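Local coordinates for protein KLLA0E08119p (Kluyveromyces lactis, PDB 3VA7) that probably carboxylates urea to urea-1-carboxylate at the expense of ATP and bicarbonate, using a biotin cofactor, as the urea carboxylase part of a longer bifunctional enzyme, at residues A43-K48 and W392-T397; K51-K56 and W340-A345. All blocks are in the same frame, centred on the assembly; numbering follows the deposited sequence.

Contact 1: A43-K48 and W392-T397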
# COMPACT_ATOMS: atom_id res chain seq x y z
N ALA A 43 13.09 23.56 9.28
CA ALA A 43 12.24 23.90 10.39
C ALA A 43 12.50 22.91 11.55
O ALA A 43 12.71 23.33 12.73
CB ALA A 43 10.80 23.92 9.99
N VAL A 44 12.52 21.61 11.21
CA VAL A 44 12.74 20.60 12.19
C VAL A 44 14.11 20.81 12.87
O VAL A 44 14.23 20.64 14.10
CB VAL A 44 12.65 19.17 11.59
CG1 VAL A 44 13.10 18.13 12.61
CG2 VAL A 44 11.21 18.86 11.11
N ARG A 45 15.13 21.17 12.10
CA ARG A 45 16.44 21.31 12.70
C ARG A 45 16.53 22.55 13.62
O ARG A 45 17.18 22.48 14.67
CB ARG A 45 17.56 21.26 11.65
CG ARG A 45 18.99 21.52 12.23
CD ARG A 45 19.50 22.85 11.80
NE ARG A 45 20.72 23.32 12.44
CZ ARG A 45 20.83 23.62 13.74
NH1 ARG A 45 19.81 23.48 14.57
NH2 ARG A 45 21.98 24.10 14.21
N ILE A 46 15.86 23.66 13.25
CA ILE A 46 15.93 24.87 14.04
C ILE A 46 15.22 24.55 15.32
O ILE A 46 15.70 24.90 16.42
CB ILE A 46 15.27 26.08 13.30
CG1 ILE A 46 16.23 26.67 12.27
CG2 ILE A 46 14.79 27.18 14.23
CD1 ILE A 46 15.52 27.45 11.10
N MET A 47 14.11 23.85 15.23
CA MET A 47 13.38 23.46 16.46
C MET A 47 14.14 22.59 17.46
O MET A 47 13.88 22.69 18.66
CB MET A 47 12.04 22.82 16.14
CG MET A 47 11.10 23.81 15.43
SD MET A 47 9.60 23.04 14.82
CE MET A 47 8.94 24.43 13.87
N LYS A 48 15.08 21.74 17.01
CA LYS A 48 15.81 20.92 17.98
C LYS A 48 16.64 21.85 18.84
O LYS A 48 16.74 21.64 20.06
CB LYS A 48 16.79 19.94 17.33
CG LYS A 48 16.16 18.81 16.60
CD LYS A 48 17.10 17.58 16.59
CE LYS A 48 18.61 17.89 16.93
NZ LYS A 48 19.37 16.67 17.45
N TRP A 392 23.66 6.34 13.50
CA TRP A 392 25.01 6.77 13.98
C TRP A 392 25.50 7.97 13.19
O TRP A 392 26.41 8.67 13.64
CB TRP A 392 26.09 5.65 13.89
CG TRP A 392 26.08 4.94 12.56
CD1 TRP A 392 25.39 3.80 12.26
CD2 TRP A 392 26.70 5.37 11.32
NE1 TRP A 392 25.56 3.48 10.94
CE2 TRP A 392 26.36 4.40 10.34
CE3 TRP A 392 27.49 6.46 10.96
CZ2 TRP A 392 26.80 4.48 9.03
CZ3 TRP A 392 27.95 6.53 9.64
CH2 TRP A 392 27.60 5.55 8.69
N ALA A 393 24.93 8.18 12.00
CA ALA A 393 25.15 9.44 11.27
C ALA A 393 24.22 10.53 11.85
O ALA A 393 23.33 10.27 12.64
CB ALA A 393 24.95 9.24 9.73
N ARG A 394 24.46 11.77 11.47
CA ARG A 394 23.51 12.84 11.73
C ARG A 394 22.64 12.89 10.48
O ARG A 394 23.16 12.94 9.36
CB ARG A 394 24.21 14.21 11.97
CG ARG A 394 23.23 15.40 11.85
CD ARG A 394 23.79 16.66 12.33
NE ARG A 394 23.00 17.78 11.86
CZ ARG A 394 23.29 19.05 12.15
NH1 ARG A 394 24.34 19.34 12.92
NH2 ARG A 394 22.52 20.02 11.69
N VAL A 395 21.32 12.82 10.67
CA VAL A 395 20.42 12.99 9.51
C VAL A 395 19.42 14.07 9.78
O VAL A 395 18.72 14.03 10.76
CB VAL A 395 19.90 11.63 8.82
CG1 VAL A 395 20.48 10.37 9.50
CG2 VAL A 395 18.38 11.57 8.61
N ASP A 396 19.45 15.10 8.97
CA ASP A 396 18.49 16.17 9.16
C ASP A 396 17.39 15.84 8.17
O ASP A 396 17.60 15.75 6.94
CB ASP A 396 19.13 17.54 8.96
CG ASP A 396 20.25 17.86 9.98
OD1 ASP A 396 20.43 17.22 11.05
OD2 ASP A 396 21.01 18.79 9.71
N THR A 397 16.22 15.58 8.71
CA THR A 397 15.14 15.20 7.87
C THR A 397 13.84 15.73 8.49
O THR A 397 13.85 16.38 9.56
CB THR A 397 15.10 13.64 7.70
OG1 THR A 397 14.12 13.28 6.71
CG2 THR A 397 14.83 12.92 9.08
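Within the biotin carboxylase region, the first helix of the N-terminal part, 40-53, meets strand 394-397 of the C-terminal part through R45 and V44 on one side and R394, D396 and T397 on the other. No hydrogen bond or salt bridge joins the two segments directly; their two arginines share an acid, E330, from helix 326-333, and R45 also pairs with D336. R394, its chain extended from CG to NE, grips D396 side-on: NE reaches OD1 at 2.8 Å and NH2 reaches OD2 at 2.8 Å, both on the syn side of the carboxylate. This fork fixes the rotation of the guanidinium and sets its NH2 3.8 Å from R45 NE, itself hydrogen-bonded to H326, the two guanidinium planes standing 87° apart. The helix segment and the strand run at 120° to each other, 8.1 Å apart at their closest approach. Strand 394-397 pairs antiparallel with 412-420 in the large sheet that continues into the ATP-grasp core. The acids would be expected to offset the like charges brought together here. A lysine in place of R394 has a single nitrogen where two now meet the carboxylate, which would probably leave D396 freer to turn and weaken the link through E330. With CG anti to the backbone N (chi1 176°) and a bend at chi2, R45 brings CG to 4.2 Å from D396 OD2 while its guanidinium carries on toward the acids. Alongside, V44 rests against the strand's backbone, its CG1 3.6 Å from T397 O, and also touches W398 and helix 69-73.

Contact 2: K51-K56 and W340-A345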
# COMPACT_ATOMS: atom_id res chain seq x y z
N LYS A 51 14.29 23.83 21.19
CA LYS A 51 14.00 22.94 22.29
C LYS A 51 15.16 22.86 23.28
O LYS A 51 14.96 23.14 24.45
CB LYS A 51 13.58 21.54 21.83
CG LYS A 51 13.19 20.57 23.00
CD LYS A 51 12.11 19.56 22.51
CE LYS A 51 12.02 18.21 23.29
NZ LYS A 51 12.80 17.06 22.62
N ARG A 52 16.36 22.49 22.81
CA ARG A 52 17.48 22.30 23.73
C ARG A 52 17.74 23.57 24.51
O ARG A 52 18.15 23.51 25.66
CB ARG A 52 18.74 21.83 23.00
CG ARG A 52 20.02 21.84 23.85
CD ARG A 52 21.25 21.23 23.09
NE ARG A 52 21.70 22.07 21.96
CZ ARG A 52 22.31 23.25 22.07
NH1 ARG A 52 22.62 23.77 23.28
NH2 ARG A 52 22.62 23.93 20.98
N MET A 53 17.44 24.74 23.91
CA MET A 53 17.68 26.00 24.57
C MET A 53 16.51 26.44 25.48
O MET A 53 16.63 27.46 26.17
CB MET A 53 17.97 27.08 23.53
CG MET A 53 19.30 26.89 22.77
SD MET A 53 19.56 28.17 21.50
CE MET A 53 20.16 29.53 22.50
N GLY A 54 15.41 25.69 25.50
CA GLY A 54 14.31 26.01 26.40
C GLY A 54 13.51 27.20 25.90
O GLY A 54 12.83 27.88 26.70
N ILE A 55 13.62 27.45 24.59
CA ILE A 55 12.92 28.49 23.87
C ILE A 55 11.67 27.95 23.16
O ILE A 55 11.74 26.97 22.41
CB ILE A 55 13.81 29.09 22.78
CG1 ILE A 55 15.12 29.63 23.39
CG2 ILE A 55 13.06 30.15 21.99
CD1 ILE A 55 16.07 30.21 22.33
N LYS A 56 10.53 28.60 23.37
CA LYS A 56 9.30 28.09 22.83
C LYS A 56 9.34 28.36 21.36
O LYS A 56 9.82 29.39 20.96
CB LYS A 56 8.07 28.69 23.56
CG LYS A 56 7.68 27.84 24.82
CD LYS A 56 7.27 28.70 26.01
CE LYS A 56 5.93 29.54 25.78
NZ LYS A 56 5.58 30.69 26.76
N TRP A 340 24.18 30.14 17.76
CA TRP A 340 24.92 31.35 17.48
C TRP A 340 24.05 32.43 16.84
O TRP A 340 23.97 33.52 17.35
CB TRP A 340 26.10 31.03 16.61
CG TRP A 340 27.29 30.64 17.37
CD1 TRP A 340 27.39 29.62 18.32
CD2 TRP A 340 28.58 31.25 17.31
NE1 TRP A 340 28.67 29.59 18.85
CE2 TRP A 340 29.43 30.56 18.24
CE3 TRP A 340 29.12 32.32 16.56
CZ2 TRP A 340 30.78 30.91 18.42
CZ3 TRP A 340 30.44 32.65 16.71
CH2 TRP A 340 31.26 31.96 17.64
N MET A 341 23.39 32.12 15.74
CA MET A 341 22.51 33.08 15.13
C MET A 341 21.55 33.66 16.18
O MET A 341 21.40 34.88 16.30
CB MET A 341 21.70 32.43 14.01
CG MET A 341 22.51 31.99 12.75
SD MET A 341 21.46 31.22 11.49
CE MET A 341 20.22 32.43 11.12
N LEU A 342 20.92 32.80 16.96
CA LEU A 342 19.94 33.30 17.89
C LEU A 342 20.59 34.28 18.88
O LEU A 342 20.03 35.36 19.16
CB LEU A 342 19.23 32.14 18.61
CG LEU A 342 18.27 31.34 17.72
CD1 LEU A 342 17.90 29.96 18.34
CD2 LEU A 342 17.02 32.12 17.39
N ARG A 343 21.76 33.91 19.39
CA ARG A 343 22.37 34.65 20.44
C ARG A 343 22.83 35.98 19.87
O ARG A 343 22.67 37.02 20.55
CB ARG A 343 23.56 33.90 21.03
CG ARG A 343 23.22 32.66 21.90
CD ARG A 343 24.48 32.23 22.69
NE ARG A 343 25.21 33.43 23.13
CZ ARG A 343 26.39 33.47 23.77
NH1 ARG A 343 27.07 32.35 24.08
NH2 ARG A 343 26.92 34.67 24.08
N ILE A 344 23.35 35.96 18.64
CA ILE A 344 23.82 37.18 18.01
C ILE A 344 22.66 38.13 17.75
O ILE A 344 22.80 39.33 17.94
CB ILE A 344 24.54 36.92 16.66
CG1 ILE A 344 25.90 36.28 16.91
CG2 ILE A 344 24.64 38.24 15.82
CD1 ILE A 344 26.50 35.69 15.68
N ALA A 345 21.54 37.57 17.30
CA ALA A 345 20.38 38.35 16.89
C ALA A 345 19.76 39.05 18.06
O ALA A 345 18.95 39.98 17.84
CB ALA A 345 19.34 37.50 16.22
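The backbones stay well apart, the nearest CA atoms, those of M53 and L342, being 10.1 Å from each other, and helix 40-53 finishes in a Schellman motif in which G54 takes positive phi (76°), an angle that favours glycine. Side chains alone span the gap. M53 SD lies 4.0 Å from L342 CD1, and the chain of M53, bent at its last torsion (chi3 81°), carries CE onward to 4.4 Å from R343 CG, so that the methionine touches two successive residues of helix 337-345. I55, just past the turn, reaches the same leucine methyl with the end of its side chain, CD1 4.4 Å from L342 CD1. One branch of L342 is thus met by both a thioether and an isoleucine methyl, and L50 of helix 40-53 touches L342 and I55 as well. R343 meets M53 through its aliphatic CG, while its guanidinium pairs with D348. Nearby, R52 forms salt bridges with D336 and E339, a polar link between the same two parts of the fold. With no hydrogen bond or charge pair across the two segments, their contact rests on apolar packing, weakly directional, with the polar links of R52 at its side.

Helix 40-53 carries the first segment of contact 1 and the start of that of contact 2, whose centres lie about 15 Å apart on the same side of the chain's centre. Along the sequence the order is 43-48, 51-56, 340-345, 392-397, so the pairing of contact 2 falls between the two halves of contact 1. One N-terminal helix therefore meets two elements from much later in the chain: strand 394-397 in its first half, helix 337-345 at its end and the turn that follows. D336, just before helix 337-345, pairs with both R45 and R52 and so links the two contact sites along one helix. All four segments belong to the biotin carboxylation region, so that this helix is one place where its N-terminal and later parts meet.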